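Local coordinates for protein LamCAT (Aquimarina sp., PDB 6JIA) that probably hydrolyses beta-1,3-linked glucans such as laminarin, as a laminarinase of glycoside hydrolase family 16, at residues 97-102 and 197-202; 115-120 and 131-136; 121-126 and 207-212. All coordinates share one frame; numbering follows the deposited sequence.

Interaction 1: 97-102 and 197-202. With GLC (alpha-D-glucopyranose), chain B.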
loop_
_atom_site.group_PDB
_atom_site.type_symbol
_atom_site.label_atom_id
_atom_site.label_comp_id
_atom_site.label_asym_id
_atom_site.label_seq_id
_atom_site.Cartn_x
_atom_site.Cartn_y
_atom_site.Cartn_z
ATOM N N PRO A 97 -0.263 -1.604 -8.044
ATOM C CA PRO A 97 0.666 -1.508 -6.912
ATOM C C PRO A 97 0.070 -0.658 -5.785
ATOM O O PRO A 97 -0.750 0.257 -6.088
ATOM C CB PRO A 97 1.908 -0.804 -7.474
ATOM C CG PRO A 97 1.545 -0.322 -8.878
ATOM C CD PRO A 97 0.150 -0.793 -9.193
ATOM N N ALA A 98 0.455 -0.956 -4.536
ATOM C CA ALA A 98 -0.047 -0.206 -3.380
ATOM C C ALA A 98 0.999 -0.161 -2.278
ATOM O O ALA A 98 1.766 -1.124 -2.076
ATOM C CB ALA A 98 -1.354 -0.801 -2.916
ATOM N N PHE A 99 0.988 0.974 -1.597
ATOM C CA PHE A 99 1.730 1.249 -0.358
ATOM C C PHE A 99 0.694 1.794 0.623
ATOM O O PHE A 99 0.128 2.863 0.366
ATOM C CB PHE A 99 2.879 2.216 -0.653
ATOM C CG PHE A 99 3.559 2.785 0.569
ATOM C CD1 PHE A 99 3.914 1.975 1.626
ATOM C CD2 PHE A 99 3.903 4.122 0.635
ATOM C CE1 PHE A 99 4.625 2.475 2.722
ATOM C CE2 PHE A 99 4.582 4.632 1.747
ATOM C CZ PHE A 99 4.929 3.815 2.790
ATOM N N TRP A 100 0.391 1.029 1.663
ATOM C CA TRP A 100 -0.799 1.270 2.507
ATOM C C TRP A 100 -0.620 0.731 3.919
ATOM O O TRP A 100 0.446 0.168 4.278
ATOM C CB TRP A 100 -2.039 0.703 1.831
ATOM C CG TRP A 100 -2.034 -0.751 1.477
ATOM C CD1 TRP A 100 -1.193 -1.425 0.625
ATOM C CD2 TRP A 100 -3.048 -1.691 1.852
ATOM N NE1 TRP A 100 -1.591 -2.723 0.486
ATOM C CE2 TRP A 100 -2.751 -2.907 1.192
ATOM C CE3 TRP A 100 -4.221 -1.597 2.595
ATOM C CZ2 TRP A 100 -3.573 -4.034 1.314
ATOM C CZ3 TRP A 100 -5.012 -2.721 2.743
ATOM C CH2 TRP A 100 -4.692 -3.915 2.104
ATOM N N MET A 101 -1.643 0.962 4.700
ATOM C CA MET A 101 -1.658 0.639 6.137
ATOM C C MET A 101 -3.038 0.091 6.500
ATOM O O MET A 101 -3.995 0.520 5.892
ATOM C CB MET A 101 -1.350 1.912 6.923
ATOM C CG MET A 101 -0.017 2.562 6.565
ATOM S SD MET A 101 0.348 3.901 7.802
ATOM C CE MET A 101 1.029 2.886 9.101
ATOM N N LEU A 102 -3.085 -0.791 7.485
ATOM C CA LEU A 102 -4.297 -1.396 8.096
ATOM C C LEU A 102 -4.192 -1.264 9.617
ATOM O O LEU A 102 -3.091 -1.456 10.173
ATOM C CB LEU A 102 -4.396 -2.865 7.701
ATOM C CG LEU A 102 -4.919 -3.170 6.300
ATOM C CD1 LEU A 102 -4.754 -4.685 6.007
ATOM C CD2 LEU A 102 -6.375 -2.743 6.156
ATOM N N PHE A 197 -1.548 1.175 13.434
ATOM C CA PHE A 197 -1.631 0.644 12.059
ATOM C C PHE A 197 -0.272 0.069 11.689
ATOM O O PHE A 197 0.804 0.593 12.113
ATOM C CB PHE A 197 -2.005 1.775 11.083
ATOM C CG PHE A 197 -3.465 2.141 11.028
ATOM C CD1 PHE A 197 -4.095 2.717 12.116
ATOM C CD2 PHE A 197 -4.191 1.976 9.859
ATOM C CE1 PHE A 197 -5.457 2.993 12.083
ATOM C CE2 PHE A 197 -5.540 2.301 9.807
ATOM C CZ PHE A 197 -6.163 2.837 10.916
ATOM N N PHE A 198 -0.314 -0.940 10.830
ATOM C CA PHE A 198 0.880 -1.598 10.266
ATOM C C PHE A 198 0.943 -1.285 8.766
ATOM O O PHE A 198 -0.074 -0.774 8.231
ATOM C CB PHE A 198 0.859 -3.100 10.575
ATOM C CG PHE A 198 -0.245 -3.890 9.962
ATOM C CD1 PHE A 198 -0.119 -4.371 8.661
ATOM C CD2 PHE A 198 -1.369 -4.242 10.690
ATOM C CE1 PHE A 198 -1.109 -5.165 8.114
ATOM C CE2 PHE A 198 -2.363 -5.015 10.120
ATOM C CZ PHE A 198 -2.243 -5.462 8.823
ATOM N N ILE A 199 2.111 -1.502 8.152
ATOM C CA ILE A 199 2.374 -1.104 6.737
ATOM C C ILE A 199 2.235 -2.341 5.861
ATOM O O ILE A 199 2.636 -3.432 6.303
ATOM C CB ILE A 199 3.771 -0.466 6.619
ATOM C CG1 ILE A 199 3.813 0.932 7.251
ATOM C CG2 ILE A 199 4.233 -0.428 5.193
ATOM C CD1 ILE A 199 5.201 1.494 7.403
ATOM N N LEU A 200 1.722 -2.154 4.641
ATOM C CA LEU A 200 1.778 -3.173 3.572
ATOM C C LEU A 200 2.425 -2.596 2.312
ATOM O O LEU A 200 2.272 -1.404 1.993
ATOM C CB LEU A 200 0.361 -3.651 3.238
ATOM C CG LEU A 200 -0.413 -4.210 4.419
ATOM C CD1 LEU A 200 -1.230 -3.110 5.077
ATOM C CD2 LEU A 200 -1.318 -5.356 3.982
ATOM N N LEU A 201 3.041 -3.484 1.538
ATOM C CA LEU A 201 3.447 -3.198 0.159
ATOM C C LEU A 201 2.960 -4.344 -0.715
ATOM O O LEU A 201 3.160 -5.501 -0.335
ATOM C CB LEU A 201 4.966 -3.137 0.077
ATOM C CG LEU A 201 5.633 -1.864 0.554
ATOM C CD1 LEU A 201 7.134 -2.120 0.707
ATOM C CD2 LEU A 201 5.358 -0.726 -0.418
ATOM N N ASN A 202 2.395 -4.046 -1.871
ATOM C CA ASN A 202 2.063 -5.148 -2.799
ATOM C C ASN A 202 1.980 -4.633 -4.214
ATOM O O ASN A 202 1.965 -3.411 -4.412
ATOM C CB ASN A 202 0.758 -5.833 -2.391
ATOM C CG ASN A 202 -0.436 -4.933 -2.615
ATOM O OD1 ASN A 202 -0.732 -4.041 -1.795
ATOM N ND2 ASN A 202 -1.111 -5.134 -3.737
HETATM C C1 GLC B . -7.436 -0.390 -0.216
HETATM C C2 GLC B . -8.459 -1.477 -0.502
HETATM C C3 GLC B . -7.900 -2.850 -0.323
HETATM C C4 GLC B . -6.692 -3.022 -1.190
HETATM C C5 GLC B . -5.621 -1.955 -0.748
HETATM C C6 GLC B . -4.354 -1.972 -1.630
HETATM O O1 GLC B . -7.160 -0.265 1.182
HETATM O O2 GLC B . -9.606 -1.181 0.227
HETATM O O3 GLC B . -8.911 -3.806 -0.683
HETATM O O4 GLC B . -6.210 -4.352 -1.141
HETATM O O5 GLC B . -6.264 -0.664 -1.003
HETATM O O6 GLC B . -4.655 -1.795 -3.023
#
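Trp100 and Asn202 make the side-chain hydrogen bond of this strand pair. The indole NE1 donates to Asn202 OD1 at 2.8 Å, arriving nearly along the C=O axis; the bond is bent (144° at the hydrogen), Asn202 OD1 lying 21° out of the indole plane. Both residues take the crowded position, with CG between the backbone N and the carbonyl carbon, which lets the ends of the side chains lean together across the sheet. Asn202 ND2 has a weak bond to Tyr39 OH as well.

Backbone bonds join Ala98 with Asn202, Trp100 with Leu200 and Leu102 with Phe198, two for each pair; the shortest runs from Leu200 N to Trp100 O at 2.7 Å. Strands 95-103 and 197-205 thus lie antiparallel at the centre of the chain, neighbours in the curved beta-sandwich (jelly roll) of family 16, whose concave face carries the sugar-binding cleft.

On the face of Trp100, packing is largely CH-pi. Leu200 CB sits over the five-membered ring of the indole, 3.7 Å from its centroid and 18° off the normal. GLC lies against the opposite face, with its C6 3.4 Å from Trp100 CE2, and Ala98 CB approaches the O6 of the sugar. Farther along, Leu102 and Phe198 run side by side, Leu102 CB lying over the phenyl face at 3.6 Å from Phe198 CZ.

The face bearing Phe99 and Met101 is apolar. Leu201 CD2 comes to 3.7 Å from Phe99 CD1, while Ile199 CG2 meets the edge of that ring at CE1. Met101, bent at chi3, lays its CE 3.8 Å from Phe197 CB, and Val83 and Val228 pack against Phe99 and Ile199.

Interaction 2: 115-120 and 131-136; sequences GAIDIM and GTIHWQ. With GLC (alpha-D-glucopyranose), chain B.
His134 presents the edge of its imidazole to Asp118, with CD2 3.2 Å from Asp118 OD1, and a face to the sugar. The two residues project from the same side of an antiparallel pair, strands 116-118 and 128-136. The first of these holds the start of the family 16 signature, usually Glu-x-Asp-x-x-Glu; Ala116 stands at the position of its first glutamate, and the chain turns a corner at Ile119. There Ile119 and Met120 both face Phe99 in a classic beta bulge.

Asp118 CG lies beside the backbone N (chi1 -70°), and from there the carboxylate spans the reducing end of GLC. Its OD1 accepts a hydrogen bond from GLC O1 at 2.8 Å, while OD2 lies 2.7 Å from the ring oxygen O5 and close to Glu121 OE1. GLC O2 hangs 3.5 Å above the imidazole plane, over its centre, so the ring serves as a flat floor beneath that hydroxyl. Tyr142 OH, bonded to ND1, fixes the rotation of the ring. An alanine in place of His134 would probably leave Tyr142 OH without this partner and open a gap beneath GLC O2 and beside Asp118 OD1. Ala116 CB, 3.7 Å from GLC O1, continues the sugar-facing side.

Four backbone bonds secure the pair, two between Ala116 and His134 and two between Asp118 and Thr132, the shortest from Asp118 N to Thr132 O at 2.8 Å. On the reverse face, Ile117 and Ile133 meet more loosely, and their closest side-chain atoms are Ile117 CG1 and Ile133 CG2, 4.2 Å apart.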
loop_
_atom_site.group_PDB
_atom_site.type_symbol
_atom_site.label_atom_id
_atom_site.label_comp_id
_atom_site.label_asym_id
_atom_site.label_seq_id
_atom_site.Cartn_x
_atom_site.Cartn_y
_atom_site.Cartn_z
ATOM N N GLY A 115 -10.025 0.190 9.625
ATOM C CA GLY A 115 -9.486 1.312 8.853
ATOM C C GLY A 115 -8.344 0.897 7.921
ATOM O O GLY A 115 -7.555 -0.032 8.230
ATOM N N ALA A 116 -8.197 1.652 6.845
ATOM C CA ALA A 116 -7.054 1.564 5.921
ATOM C C ALA A 116 -6.647 2.963 5.492
ATOM O O ALA A 116 -7.530 3.801 5.227
ATOM C CB ALA A 116 -7.441 0.702 4.744
ATOM N N ILE A 117 -5.343 3.211 5.451
ATOM C CA ILE A 117 -4.744 4.434 4.870
ATOM C C ILE A 117 -3.925 3.988 3.672
ATOM O O ILE A 117 -2.868 3.376 3.909
ATOM C CB ILE A 117 -3.840 5.178 5.861
ATOM C CG1 ILE A 117 -4.487 5.331 7.245
ATOM C CG2 ILE A 117 -3.460 6.528 5.250
ATOM C CD1 ILE A 117 -3.495 5.863 8.287
ATOM N N ASP A 118 -4.417 4.233 2.459
ATOM C CA ASP A 118 -3.618 4.010 1.241
ATOM C C ASP A 118 -2.723 5.227 1.012
ATOM O O ASP A 118 -3.233 6.310 0.719
ATOM C CB ASP A 118 -4.485 3.746 0.014
ATOM C CG ASP A 118 -5.163 2.383 0.089
ATOM O OD1 ASP A 118 -6.222 2.341 0.683
ATOM O OD2 ASP A 118 -4.588 1.365 -0.476
ATOM N N ILE A 119 -1.425 5.056 1.176
ATOM C CA ILE A 119 -0.455 6.158 0.983
ATOM C C ILE A 119 -0.192 6.373 -0.503
ATOM O O ILE A 119 -0.059 7.545 -0.950
ATOM C CB ILE A 119 0.823 5.878 1.779
ATOM C CG1 ILE A 119 0.527 5.702 3.276
ATOM C CG2 ILE A 119 1.801 7.011 1.490
ATOM C CD1 ILE A 119 1.655 5.091 4.068
ATOM N N MET A 120 -0.168 5.292 -1.260
ATOM C CA MET A 120 -0.018 5.342 -2.730
ATOM C C MET A 120 -0.775 4.152 -3.274
ATOM O O MET A 120 -0.506 3.019 -2.805
ATOM C CB MET A 120 1.438 5.230 -3.210
ATOM C CG MET A 120 1.642 5.398 -4.669
ATOM S SD MET A 120 1.245 3.939 -5.678
ATOM C CE MET A 120 2.315 2.694 -4.987
ATOM N N GLY A 131 -4.418 8.728 -3.079
ATOM C CA GLY A 131 -4.329 8.614 -1.623
ATOM C C GLY A 131 -5.712 8.554 -1.041
ATOM O O GLY A 131 -6.534 9.409 -1.398
ATOM N N THR A 132 -5.983 7.560 -0.195
ATOM C CA THR A 132 -7.357 7.235 0.257
ATOM C C THR A 132 -7.376 6.761 1.715
ATOM O O THR A 132 -6.482 6.021 2.112
ATOM C CB THR A 132 -7.933 6.130 -0.624
ATOM O OG1 THR A 132 -7.716 6.471 -1.984
ATOM C CG2 THR A 132 -9.412 5.926 -0.401
ATOM N N ILE A 133 -8.446 7.096 2.449
ATOM C CA ILE A 133 -8.803 6.366 3.693
ATOM C C ILE A 133 -10.085 5.590 3.455
ATOM O O ILE A 133 -10.982 6.074 2.710
ATOM C CB ILE A 133 -8.957 7.299 4.901
ATOM C CG1 ILE A 133 -9.656 8.610 4.534
ATOM C CG2 ILE A 133 -7.612 7.504 5.559
ATOM C CD1 ILE A 133 -10.138 9.402 5.777
ATOM N N HIS A 134 -10.146 4.437 4.090
ATOM C CA HIS A 134 -11.318 3.537 4.097
ATOM C C HIS A 134 -11.668 3.244 5.540
ATOM O O HIS A 134 -10.762 2.946 6.285
ATOM C CB HIS A 134 -11.005 2.209 3.414
ATOM C CG HIS A 134 -10.591 2.320 1.989
ATOM N ND1 HIS A 134 -11.463 2.067 0.968
ATOM C CD2 HIS A 134 -9.377 2.554 1.419
ATOM C CE1 HIS A 134 -10.827 2.149 -0.189
ATOM N NE2 HIS A 134 -9.542 2.461 0.061
ATOM N N TRP A 135 -12.952 3.228 5.869
ATOM C CA TRP A 135 -13.397 3.002 7.258
ATOM C C TRP A 135 -14.896 2.725 7.289
ATOM O O TRP A 135 -15.526 2.683 6.195
ATOM C CB TRP A 135 -12.950 4.173 8.147
ATOM C CG TRP A 135 -13.744 5.443 8.037
ATOM C CD1 TRP A 135 -14.686 5.876 8.932
ATOM C CD2 TRP A 135 -13.707 6.417 6.986
ATOM N NE1 TRP A 135 -15.229 7.058 8.514
ATOM C CE2 TRP A 135 -14.656 7.412 7.319
ATOM C CE3 TRP A 135 -12.960 6.558 5.804
ATOM C CZ2 TRP A 135 -14.878 8.525 6.522
ATOM C CZ3 TRP A 135 -13.191 7.656 5.008
ATOM C CH2 TRP A 135 -14.123 8.633 5.369
ATOM N N GLN A 136 -15.420 2.568 8.509
ATOM C CA GLN A 136 -16.847 2.339 8.823
ATOM C C GLN A 136 -17.308 3.586 9.578
ATOM O O GLN A 136 -16.750 3.815 10.664
ATOM C CB GLN A 136 -16.940 1.047 9.639
ATOM C CG GLN A 136 -17.927 0.043 9.117
ATOM C CD GLN A 136 -17.870 -1.247 9.907
ATOM O OE1 GLN A 136 -17.797 -1.251 11.137
ATOM N NE2 GLN A 136 -17.909 -2.357 9.191
HETATM C C1 GLC B . -7.436 -0.390 -0.216
HETATM C C2 GLC B . -8.459 -1.477 -0.502
HETATM C C3 GLC B . -7.900 -2.850 -0.323
HETATM C C4 GLC B . -6.692 -3.022 -1.190
HETATM C C5 GLC B . -5.621 -1.955 -0.748
HETATM C C6 GLC B . -4.354 -1.972 -1.630
HETATM O O1 GLC B . -7.160 -0.265 1.182
HETATM O O2 GLC B . -9.606 -1.181 0.227
HETATM O O3 GLC B . -8.911 -3.806 -0.683
HETATM O O4 GLC B . -6.210 -4.352 -1.141
HETATM O O5 GLC B . -6.264 -0.664 -1.003
HETATM O O6 GLC B . -4.655 -1.795 -3.023
#

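Interaction 3: 121-126 and 207-212. With GLC (alpha-D-glucopyranose), chain B.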
loop_
_atom_site.group_PDB
_atom_site.type_symbol
_atom_site.label_atom_id
_atom_site.label_comp_id
_atom_site.label_asym_id
_atom_site.label_seq_id
_atom_site.Cartn_x
_atom_site.Cartn_y
_atom_site.Cartn_z
ATOM N N GLU A 121 -1.644 4.428 -4.235
ATOM C CA GLU A 121 -2.128 3.409 -5.182
ATOM C C GLU A 121 -2.037 3.940 -6.600
ATOM O O GLU A 121 -2.230 5.118 -6.836
ATOM C CB GLU A 121 -3.569 3.000 -4.901
ATOM C CG GLU A 121 -3.727 2.260 -3.601
ATOM C CD GLU A 121 -5.168 1.882 -3.359
ATOM O OE1 GLU A 121 -5.956 2.813 -2.924
ATOM O OE2 GLU A 121 -5.525 0.754 -3.770
ATOM N N HIS A 122 -1.844 3.029 -7.527
ATOM C CA HIS A 122 -1.858 3.346 -8.965
ATOM C C HIS A 122 -2.499 2.165 -9.669
ATOM O O HIS A 122 -2.286 1.026 -9.187
ATOM C CB HIS A 122 -0.429 3.597 -9.452
ATOM C CG HIS A 122 -0.335 3.863 -10.913
ATOM N ND1 HIS A 122 -0.056 2.871 -11.824
ATOM C CD2 HIS A 122 -0.522 4.986 -11.626
ATOM C CE1 HIS A 122 -0.065 3.381 -13.053
ATOM N NE2 HIS A 122 -0.348 4.677 -12.964
ATOM N N VAL A 123 -3.227 2.460 -10.749
ATOM C CA VAL A 123 -3.813 1.416 -11.621
ATOM C C VAL A 123 -3.434 1.663 -13.068
ATOM O O VAL A 123 -3.364 2.857 -13.513
ATOM C CB VAL A 123 -5.329 1.308 -11.411
ATOM C CG1 VAL A 123 -5.613 0.766 -10.024
ATOM C CG2 VAL A 123 -6.049 2.627 -11.638
ATOM N N ASN A 124 -3.274 0.559 -13.791
ATOM C CA ASN A 124 -3.252 0.579 -15.265
ATOM C C ASN A 124 -2.139 1.516 -15.723
ATOM O O ASN A 124 -0.971 1.344 -15.239
ATOM C CB ASN A 124 -4.653 0.888 -15.792
ATOM C CG ASN A 124 -5.656 -0.173 -15.392
ATOM O OD1 ASN A 124 -5.322 -1.355 -15.363
ATOM N ND2 ASN A 124 -6.857 0.252 -15.038
ATOM N N THR A 125 -2.413 2.406 -16.675
ATOM C CA THR A 125 -1.395 3.354 -17.185
ATOM C C THR A 125 -1.773 4.780 -16.781
ATOM O O THR A 125 -1.354 5.704 -17.448
ATOM C CB THR A 125 -1.225 3.188 -18.697
ATOM O OG1 THR A 125 -2.499 3.449 -19.273
ATOM C CG2 THR A 125 -0.750 1.797 -19.051
ATOM N N GLU A 126 -2.509 4.973 -15.691
ATOM C CA GLU A 126 -2.922 6.344 -15.306
ATOM C C GLU A 126 -1.693 7.244 -15.085
ATOM O O GLU A 126 -0.716 6.795 -14.542
ATOM C CB GLU A 126 -3.826 6.325 -14.075
ATOM C CG GLU A 126 -5.175 5.729 -14.379
ATOM C CD GLU A 126 -6.159 5.820 -13.249
ATOM O OE1 GLU A 126 -5.804 6.417 -12.189
ATOM O OE2 GLU A 126 -7.282 5.295 -13.428
ATOM N N GLY A 207 -8.493 -6.949 -10.845
ATOM C CA GLY A 207 -9.381 -6.646 -9.713
ATOM C C GLY A 207 -10.425 -5.618 -10.063
ATOM O O GLY A 207 -10.371 -5.087 -11.150
ATOM N N ASN A 208 -11.356 -5.359 -9.139
ATOM C CA ASN A 208 -12.586 -4.586 -9.438
ATOM C C ASN A 208 -12.183 -3.194 -9.967
ATOM O O ASN A 208 -12.712 -2.760 -11.001
ATOM C CB ASN A 208 -13.484 -4.545 -8.217
ATOM C CG ASN A 208 -14.058 -5.908 -7.879
ATOM O OD1 ASN A 208 -14.270 -6.759 -8.756
ATOM N ND2 ASN A 208 -14.214 -6.142 -6.590
ATOM N N TRP A 209 -11.183 -2.569 -9.363
ATOM C CA TRP A 209 -10.767 -1.199 -9.731
ATOM C C TRP A 209 -9.956 -1.160 -11.021
ATOM O O TRP A 209 -10.389 -0.496 -11.971
ATOM C CB TRP A 209 -10.131 -0.503 -8.538
ATOM C CG TRP A 209 -9.696 0.887 -8.831
ATOM C CD1 TRP A 209 -10.128 1.718 -9.815
ATOM C CD2 TRP A 209 -8.676 1.595 -8.116
ATOM N NE1 TRP A 209 -9.449 2.893 -9.763
ATOM C CE2 TRP A 209 -8.549 2.852 -8.733
ATOM C CE3 TRP A 209 -7.877 1.283 -7.020
ATOM C CZ2 TRP A 209 -7.631 3.803 -8.288
ATOM C CZ3 TRP A 209 -6.962 2.210 -6.585
ATOM C CH2 TRP A 209 -6.851 3.456 -7.210
ATOM N N PRO A 210 -8.795 -1.831 -11.163
ATOM C CA PRO A 210 -8.050 -1.725 -12.419
ATOM C C PRO A 210 -8.750 -2.425 -13.591
ATOM O O PRO A 210 -8.479 -2.101 -14.769
ATOM C CB PRO A 210 -6.722 -2.427 -12.097
ATOM C CG PRO A 210 -7.042 -3.389 -10.963
ATOM C CD PRO A 210 -8.121 -2.692 -10.166
ATOM N N GLY A 211 -9.607 -3.395 -13.270
ATOM C CA GLY A 211 -10.259 -4.213 -14.303
ATOM C C GLY A 211 -9.502 -5.481 -14.630
ATOM O O GLY A 211 -8.518 -5.833 -13.937
ATOM N N PHE A 212 -9.951 -6.176 -15.672
ATOM C CA PHE A 212 -9.496 -7.541 -16.029
ATOM C C PHE A 212 -8.979 -7.573 -17.465
ATOM O O PHE A 212 -8.781 -8.660 -18.003
ATOM C CB PHE A 212 -10.619 -8.564 -15.774
ATOM C CG PHE A 212 -11.188 -8.452 -14.372
ATOM C CD1 PHE A 212 -10.600 -9.129 -13.314
ATOM C CD2 PHE A 212 -12.321 -7.683 -14.118
ATOM C CE1 PHE A 212 -11.103 -8.996 -12.026
ATOM C CE2 PHE A 212 -12.823 -7.553 -12.829
ATOM C CZ PHE A 212 -12.211 -8.217 -11.785
HETATM C C1 GLC B . -7.436 -0.390 -0.216
HETATM C C2 GLC B . -8.459 -1.477 -0.502
HETATM C C3 GLC B . -7.900 -2.850 -0.323
HETATM C C4 GLC B . -6.692 -3.022 -1.190
HETATM C C5 GLC B . -5.621 -1.955 -0.748
HETATM C C6 GLC B . -4.354 -1.972 -1.630
HETATM O O1 GLC B . -7.160 -0.265 1.182
HETATM O O2 GLC B . -9.606 -1.181 0.227
HETATM O O3 GLC B . -8.911 -3.806 -0.683
HETATM O O4 GLC B . -6.210 -4.352 -1.141
HETATM O O5 GLC B . -6.264 -0.664 -1.003
HETATM O O6 GLC B . -4.655 -1.795 -3.023
HETATM O O HOH W 1 -9.155 5.421 -11.608
#
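Val123 presses its CG1 onto one face of the Trp209 indole, 3.6 Å from the centroid of the six-membered ring and only 9° off the normal, a well-centred CH-pi contact. Both valine methyls take part, CG2 reaching toward CE2 and NE1, and the side chain meets the ring at about a right angle. Trp209 has CG anti to its own backbone N (chi1 -180°), which swings the indole out from the 207-212 loop and across Val123.

At the benzo rim of the same ring, Glu121 brings OE2 to 3.5 Å from Trp209 CZ3, the carboxylate standing 72° from the ring plane. This oxygen also accepts hydrogen bonds from GLC O6, at 2.8 Å, and from Trp96 NE1, so the tryptophan edge flanks a carboxylate already gripped by polar partners. Pro210 completes the close part. Its CB lies 4.0 Å from Val123 CG1, and its O receives Asn124 ND2 at 2.9 Å, in the carbonyl plane and on a lone pair; Asn124 OD1 is engaged by Gly94 N.

The pyrrole side of Trp209, an exposed residue, is looser and wetter. NE1 reaches Glu126 through a water: it donates to the water, 3.1 Å away, which in turn donates to Glu126 OE2. Glu126 lies at the end of a type II' turn that starts at Val123.

Trp96, on strand 95-103, packs against Val123, Pro210 and Trp209, and His130, on strand 128-136, meets the indole edge-to-face. The two loops, one leaving strand 120-121 and the other following strand 197-205, therefore come together beside the N-terminal ends of strands 95-103 and 128-136.

Overall arrangement
Interactions 1 and 2 are buried and belong to the same sheet: strand 95-103 pairs with 197-205 on one side and with 116-118 on the other, the latter through probable hydrogen bonds such as Ile117 N to Met101 O, 3.0 Å. Interaction 2 is nested within the chain loop closed by interaction 1, whereas interaction 3 crosses both. Regular backbone pairing dominates the first two; interaction 3, about 17 Å from interaction 1 between centres, joins loops through side chains and a water and reaches the surface. All three converge on GLC, with an aromatic face from interaction 1, and carboxylates from interactions 2 and 3.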